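Local coordinates for protein acetyltransferase, GNAT family (Colwellia psychrerythraea, PDB 3IWG) that probably transfers an acyl group, such as acetyl, to a substrate not yet identified, at residues K121-M126 against H266-F271; D142-G147 against G184-G189. All blocks are in the same frame, centred on the assembly; numbering follows the deposited sequence.

Interaction 1. Residues K121-M126 against H266-F271; sequences KVNSLM and HRIVQF
Asn-123 N and Ser-124 N both donate to Ile-268 O, at 2.6 Å and 3.2 Å, and this shared acceptor defines a classic beta bulge in an otherwise regular antiparallel pair of strands. The extra residue shifts the register by one between the pairs Val-122/Val-269 and Ser-124/Ile-268. Before the bulge Lys-121 and Gln-270 exchange two backbone bonds; after it Ile-268 N donates to Ser-124 O and Met-126 N to His-266 O.

Arg-267 illustrates how a long side chain can follow the opposite strand. CB rests against Ser-124 O, and a bend at chi2 (-64°) turns the chain so that CD lies 3.8 Å from both Val-122 CG1 and Leu-125 CG. Next, NE comes within 3.6 Å of Leu-125 CG, which sits above one guanidinium face near its rim. CZ and NH2 run alongside Leu-125 CD2. At the tip, Arg-267 NH1 turns back to donate to His-266 O at 3.0 Å, an acceptor nearly in the guanidinium plane. That oxygen is gripped from opposite faces of its carbonyl plane, by Met-126 N and by NH1.

On the other face, the selenium SE of Met-126, a selenomethionine, packs 3.8 Å from Ile-268 CG1. Ser-124 OG donates to Asn-123 OD1, while Asn-123 ND2 donates a hydrogen bond to a water 2.7 Å away that in turn donates to Gln-270 OE1; the bulged side chain is thus held at both ends of its amide.

Strand 262-273 is the last of the chain, yet it lies between 99-103 and 117-129, while 117-129 also bonds to 241-247, a pattern consistent with strand exchange between two GNAT-like halves. His-266 ND1 bonds to Thr-104, and Trp-35 of helix 33-39 packs on Asn-123 and Ile-268.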
loop_
_atom_site.group_PDB
_atom_site.type_symbol
_atom_site.label_atom_id
_atom_site.label_comp_id
_atom_site.label_asym_id
_atom_site.label_seq_id
_atom_site.Cartn_x
_atom_site.Cartn_y
_atom_site.Cartn_z
ATOM N N LYS A 121 17.691 20.631 -15.264
ATOM C CA LYS A 121 17.402 19.640 -16.255
ATOM C C LYS A 121 15.936 19.246 -16.224
ATOM O O LYS A 121 15.239 19.415 -15.212
ATOM C CB LYS A 121 18.262 18.434 -16.000
ATOM C CG LYS A 121 17.942 17.747 -14.699
ATOM C CD LYS A 121 18.973 16.666 -14.451
ATOM C CE LYS A 121 19.127 16.303 -12.979
ATOM N NZ LYS A 121 20.277 15.379 -12.869
ATOM N N VAL A 122 15.473 18.699 -17.336
ATOM C CA VAL A 122 14.106 18.239 -17.442
ATOM C C VAL A 122 13.980 16.923 -16.710
ATOM O O VAL A 122 14.825 16.099 -16.815
ATOM C CB VAL A 122 13.702 18.058 -18.908
ATOM C CG1 VAL A 122 12.236 17.704 -19.033
ATOM C CG2 VAL A 122 13.973 19.361 -19.654
ATOM N N ASN A 123 12.907 16.733 -15.980
ATOM C CA ASN A 123 12.669 15.438 -15.315
ATOM C C ASN A 123 11.643 14.568 -16.068
ATOM O O ASN A 123 11.804 13.408 -16.207
ATOM C CB ASN A 123 12.124 15.733 -13.924
ATOM C CG ASN A 123 11.819 14.489 -13.134
ATOM O OD1 ASN A 123 10.674 14.087 -13.032
ATOM N ND2 ASN A 123 12.849 13.916 -12.511
ATOM N N SER A 124 10.560 15.145 -16.529
ATOM C CA SER A 124 9.573 14.369 -17.242
ATOM C C SER A 124 8.691 15.226 -18.078
ATOM O O SER A 124 8.731 16.445 -17.998
ATOM C CB SER A 124 8.721 13.513 -16.267
ATOM O OG SER A 124 8.634 14.088 -14.995
ATOM N N LEU A 125 7.906 14.568 -18.914
ATOM C CA LEU A 125 6.952 15.226 -19.753
ATOM C C LEU A 125 5.560 14.900 -19.230
ATOM O O LEU A 125 5.301 13.753 -18.833
ATOM C CB LEU A 125 7.115 14.740 -21.188
ATOM C CG LEU A 125 8.422 15.017 -21.964
ATOM C CD1 LEU A 125 9.602 14.215 -21.382
ATOM C CD2 LEU A 125 8.226 14.685 -23.434
HETATM N N MSE A 126 4.684 15.892 -19.236
HETATM C CA MSE A 126 3.297 15.738 -18.891
HETATM C C MSE A 126 2.464 15.888 -20.129
HETATM O O MSE A 126 2.589 16.935 -20.861
HETATM C CB MSE A 126 2.871 16.836 -17.922
HETATM C CG MSE A 126 3.578 16.758 -16.608
HETATM SE SE MSE A 126 3.713 18.450 -15.691
HETATM C CE MSE A 126 1.870 18.895 -15.482
ATOM N N HIS A 266 3.887 20.504 -21.573
ATOM C CA HIS A 266 4.406 20.652 -20.220
ATOM C C HIS A 266 5.522 19.729 -19.819
ATOM O O HIS A 266 5.645 18.610 -20.338
ATOM C CB HIS A 266 3.263 20.494 -19.248
ATOM C CG HIS A 266 2.306 21.623 -19.317
ATOM N ND1 HIS A 266 2.592 22.851 -18.773
ATOM C CD2 HIS A 266 1.103 21.742 -19.930
ATOM C CE1 HIS A 266 1.590 23.678 -19.030
ATOM N NE2 HIS A 266 0.669 23.024 -19.721
ATOM N N ARG A 267 6.313 20.199 -18.847
ATOM C CA ARG A 267 7.527 19.539 -18.413
ATOM C C ARG A 267 7.653 19.709 -16.929
ATOM O O ARG A 267 7.266 20.717 -16.417
ATOM C CB ARG A 267 8.774 20.176 -19.049
ATOM C CG ARG A 267 8.901 20.035 -20.542
ATOM C CD ARG A 267 9.064 18.591 -21.001
ATOM N NE ARG A 267 9.296 18.513 -22.440
ATOM C CZ ARG A 267 8.336 18.518 -23.340
ATOM N NH1 ARG A 267 7.074 18.605 -22.984
ATOM N NH2 ARG A 267 8.647 18.441 -24.621
ATOM N N ILE A 268 8.186 18.707 -16.233
ATOM C CA ILE A 268 8.624 18.892 -14.851
ATOM C C ILE A 268 10.127 19.039 -14.933
ATOM O O ILE A 268 10.841 18.193 -15.524
ATOM C CB ILE A 268 8.291 17.684 -13.895
ATOM C CG1 ILE A 268 6.799 17.558 -13.696
ATOM C CG2 ILE A 268 8.905 17.899 -12.549
ATOM C CD1 ILE A 268 6.289 16.313 -12.865
ATOM N N VAL A 269 10.615 20.070 -14.283
ATOM C CA VAL A 269 12.006 20.413 -14.348
ATOM C C VAL A 269 12.573 20.376 -12.964
ATOM O O VAL A 269 11.899 20.767 -11.992
ATOM C CB VAL A 269 12.167 21.862 -14.935
ATOM C CG1 VAL A 269 13.620 22.274 -14.953
ATOM C CG2 VAL A 269 11.503 22.001 -16.334
ATOM N N GLN A 270 13.824 19.975 -12.876
ATOM C CA GLN A 270 14.577 20.001 -11.642
ATOM C C GLN A 270 15.566 21.119 -11.728
ATOM O O GLN A 270 16.457 21.049 -12.590
ATOM C CB GLN A 270 15.372 18.695 -11.457
ATOM C CG GLN A 270 16.096 18.606 -10.128
ATOM C CD GLN A 270 16.877 17.308 -9.941
ATOM O OE1 GLN A 270 16.616 16.285 -10.595
ATOM N NE2 GLN A 270 17.872 17.365 -9.070
ATOM N N PHE A 271 15.432 22.103 -10.826
ATOM C CA PHE A 271 16.311 23.287 -10.735
ATOM C C PHE A 271 17.264 23.162 -9.566
ATOM O O PHE A 271 16.873 22.647 -8.502
ATOM C CB PHE A 271 15.505 24.561 -10.500
ATOM C CG PHE A 271 14.766 25.045 -11.697
ATOM C CD1 PHE A 271 15.438 25.673 -12.738
ATOM C CD2 PHE A 271 13.398 24.906 -11.789
ATOM C CE1 PHE A 271 14.771 26.141 -13.861
ATOM C CE2 PHE A 271 12.704 25.391 -12.924
ATOM C CZ PHE A 271 13.410 26.005 -13.959
HETATM O O HOH W 1 15.174 15.267 -12.632
#

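Interaction 2. Residues D142-G147 against G184-G189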
loop_
_atom_site.group_PDB
_atom_site.type_symbol
_atom_site.label_atom_id
_atom_site.label_comp_id
_atom_site.label_asym_id
_atom_site.label_seq_id
_atom_site.Cartn_x
_atom_site.Cartn_y
_atom_site.Cartn_z
ATOM N N ASP A 142 -8.156 -6.377 -25.531
ATOM C CA ASP A 142 -8.995 -6.525 -24.338
ATOM C C ASP A 142 -8.100 -6.728 -23.105
ATOM O O ASP A 142 -7.304 -7.649 -23.054
ATOM C CB ASP A 142 -9.994 -7.690 -24.491
ATOM C CG ASP A 142 -11.139 -7.645 -23.431
ATOM O OD1 ASP A 142 -11.549 -6.535 -22.949
ATOM O OD2 ASP A 142 -11.624 -8.743 -23.060
HETATM N N MSE A 143 -8.206 -5.835 -22.136
HETATM C CA MSE A 143 -7.533 -6.033 -20.857
HETATM C C MSE A 143 -8.579 -6.450 -19.821
HETATM O O MSE A 143 -9.746 -6.028 -19.892
HETATM C CB MSE A 143 -6.810 -4.766 -20.420
HETATM C CG MSE A 143 -5.705 -4.335 -21.331
HETATM SE SE MSE A 143 -4.821 -2.765 -20.735
HETATM C CE MSE A 143 -3.654 -3.659 -19.446
ATOM N N GLN A 144 -8.173 -7.300 -18.870
ATOM C CA GLN A 144 -9.084 -7.724 -17.813
ATOM C C GLN A 144 -8.745 -7.035 -16.476
ATOM O O GLN A 144 -7.597 -6.894 -16.100
ATOM C CB GLN A 144 -9.141 -9.255 -17.717
ATOM C CG GLN A 144 -8.001 -9.905 -16.913
ATOM C CD GLN A 144 -8.031 -11.472 -16.868
ATOM O OE1 GLN A 144 -8.322 -12.058 -15.811
ATOM N NE2 GLN A 144 -7.686 -12.141 -18.004
ATOM N N ILE A 145 -9.774 -6.560 -15.777
ATOM C CA ILE A 145 -9.555 -5.813 -14.544
ATOM C C ILE A 145 -8.906 -6.762 -13.542
ATOM O O ILE A 145 -9.250 -7.929 -13.535
ATOM C CB ILE A 145 -10.858 -5.226 -14.008
ATOM C CG1 ILE A 145 -10.547 -4.196 -12.917
ATOM C CG2 ILE A 145 -11.806 -6.341 -13.500
ATOM C CD1 ILE A 145 -11.740 -3.488 -12.432
ATOM N N ALA A 146 -7.921 -6.299 -12.768
ATOM C CA ALA A 146 -7.266 -7.205 -11.809
ATOM C C ALA A 146 -8.197 -7.508 -10.615
ATOM O O ALA A 146 -8.937 -6.666 -10.127
ATOM C CB ALA A 146 -5.944 -6.654 -11.322
ATOM N N GLY A 147 -8.171 -8.761 -10.203
ATOM C CA GLY A 147 -8.833 -9.204 -8.987
ATOM C C GLY A 147 -7.762 -9.603 -7.979
ATOM O O GLY A 147 -6.579 -9.799 -8.310
ATOM N N GLY A 184 -4.721 -5.944 -16.594
ATOM C CA GLY A 184 -3.697 -6.826 -17.121
ATOM C C GLY A 184 -4.022 -7.243 -18.531
ATOM O O GLY A 184 -5.195 -7.404 -18.881
ATOM N N TYR A 185 -2.983 -7.383 -19.337
ATOM C CA TYR A 185 -3.117 -7.894 -20.683
ATOM C C TYR A 185 -2.370 -9.208 -20.698
ATOM O O TYR A 185 -1.162 -9.247 -20.501
ATOM C CB TYR A 185 -2.546 -6.890 -21.686
ATOM C CG TYR A 185 -2.586 -7.274 -23.147
ATOM C CD1 TYR A 185 -3.745 -7.778 -23.733
ATOM C CD2 TYR A 185 -1.477 -7.068 -23.962
ATOM C CE1 TYR A 185 -3.786 -8.094 -25.085
ATOM C CE2 TYR A 185 -1.489 -7.407 -25.316
ATOM C CZ TYR A 185 -2.638 -7.912 -25.871
ATOM O OH TYR A 185 -2.663 -8.203 -27.205
ATOM N N TRP A 186 -3.135 -10.276 -20.913
ATOM C CA TRP A 186 -2.731 -11.651 -20.651
ATOM C C TRP A 186 -2.628 -12.441 -21.922
ATOM O O TRP A 186 -3.361 -12.224 -22.903
ATOM C CB TRP A 186 -3.786 -12.368 -19.775
ATOM C CG TRP A 186 -3.910 -11.819 -18.402
ATOM C CD1 TRP A 186 -4.706 -10.806 -17.999
ATOM C CD2 TRP A 186 -3.219 -12.267 -17.254
ATOM N NE1 TRP A 186 -4.565 -10.596 -16.660
ATOM C CE2 TRP A 186 -3.647 -11.485 -16.176
ATOM C CE3 TRP A 186 -2.289 -13.282 -17.022
ATOM C CZ2 TRP A 186 -3.165 -11.672 -14.877
ATOM C CZ3 TRP A 186 -1.827 -13.483 -15.721
ATOM C CH2 TRP A 186 -2.257 -12.682 -14.680
ATOM N N HIS A 187 -1.726 -13.393 -21.893
ATOM C CA HIS A 187 -1.663 -14.372 -22.939
ATOM C C HIS A 187 -1.164 -15.649 -22.357
ATOM O O HIS A 187 -0.100 -15.668 -21.732
ATOM C CB HIS A 187 -0.714 -13.917 -24.019
ATOM C CG HIS A 187 -0.562 -14.902 -25.123
ATOM N ND1 HIS A 187 0.667 -15.295 -25.588
ATOM C CD2 HIS A 187 -1.483 -15.595 -25.836
ATOM C CE1 HIS A 187 0.500 -16.173 -26.564
ATOM N NE2 HIS A 187 -0.798 -16.375 -26.730
ATOM N N LYS A 188 -1.930 -16.713 -22.578
ATOM C CA LYS A 188 -1.560 -18.088 -22.159
ATOM C C LYS A 188 -1.172 -18.149 -20.674
ATOM O O LYS A 188 -0.122 -18.673 -20.333
ATOM C CB LYS A 188 -0.431 -18.624 -23.045
ATOM C CG LYS A 188 -0.929 -19.157 -24.421
ATOM C CD LYS A 188 0.238 -19.717 -25.340
ATOM C CE LYS A 188 -0.350 -20.559 -26.538
ATOM N NZ LYS A 188 0.704 -21.016 -27.529
ATOM N N GLY A 189 -2.010 -17.567 -19.808
ATOM C CA GLY A 189 -1.698 -17.479 -18.387
ATOM C C GLY A 189 -0.580 -16.514 -17.957
ATOM O O GLY A 189 -0.219 -16.472 -16.784
HETATM O O HOH W 2 -6.294 -9.704 -21.340
HETATM O O HOH W 3 -5.965 -8.874 -14.955
#
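Gln-144 and Gly-184 exchange two backbone bonds, N to O at 3.0 Å one way and 3.1 Å the other, forming a single antiparallel hydrogen-bonded pair. Water carries the pairing further. One water donates to Gln-144 O and accepts from Trp-186 NE1, 2.8 Å from each, lying in the plane of the indole at its edge. Another links Asp-142 O to Trp-186 N, over a longer 3.2 Å on the nitrogen's side.

The Gln-144 side chain, with CG wedged between backbone N and carbonyl carbon (chi1 82°), crosses the indole at about a right angle. NE2 stands 3.3 Å from Trp-186 CD1, the amide and ring planes 49° apart, while OE1 accepts from Gln-150. Gly-184 matters here, since a side chain would run into Trp-186 NE1. On the other side of the strand, CG of Met-143, a selenomethionine, meets Tyr-185 CB, and Met-143 also touches Val-227 and Phe-230 of helix 223-237.

A leucine in place of Trp-186 would probably leave the water on Gln-144 O without its indole donor and the Gln-144 amide without its flat neighbour. With one direct backbone pair and two water bridges, the contact reads as a short edge strand whose fit depends partly on ordered solvent.

Overall arrangement
Interactions 1 and 2 lie about 33 Å apart between centres and about 19 Å between nearest atoms, so neither touches the other. Topology connects them: 144-145 is the next strand after 117-129, and both segments of interaction 2 fall within the 139 residues between the two strands of interaction 1. Along the strand order, 190-199, 207-214 and 241-247 lead from 182-187 back to 117-129. The general principle is a contrast. Interaction 1, whose centre lies about 11 Å from the centre of the chain, pairs backbones directly over five residue pairs, its water joining side chains only; in interaction 2, whose centre lies about 26 Å from it, water takes part at backbone atoms after a single bridge. Neither contact includes a bound ligand.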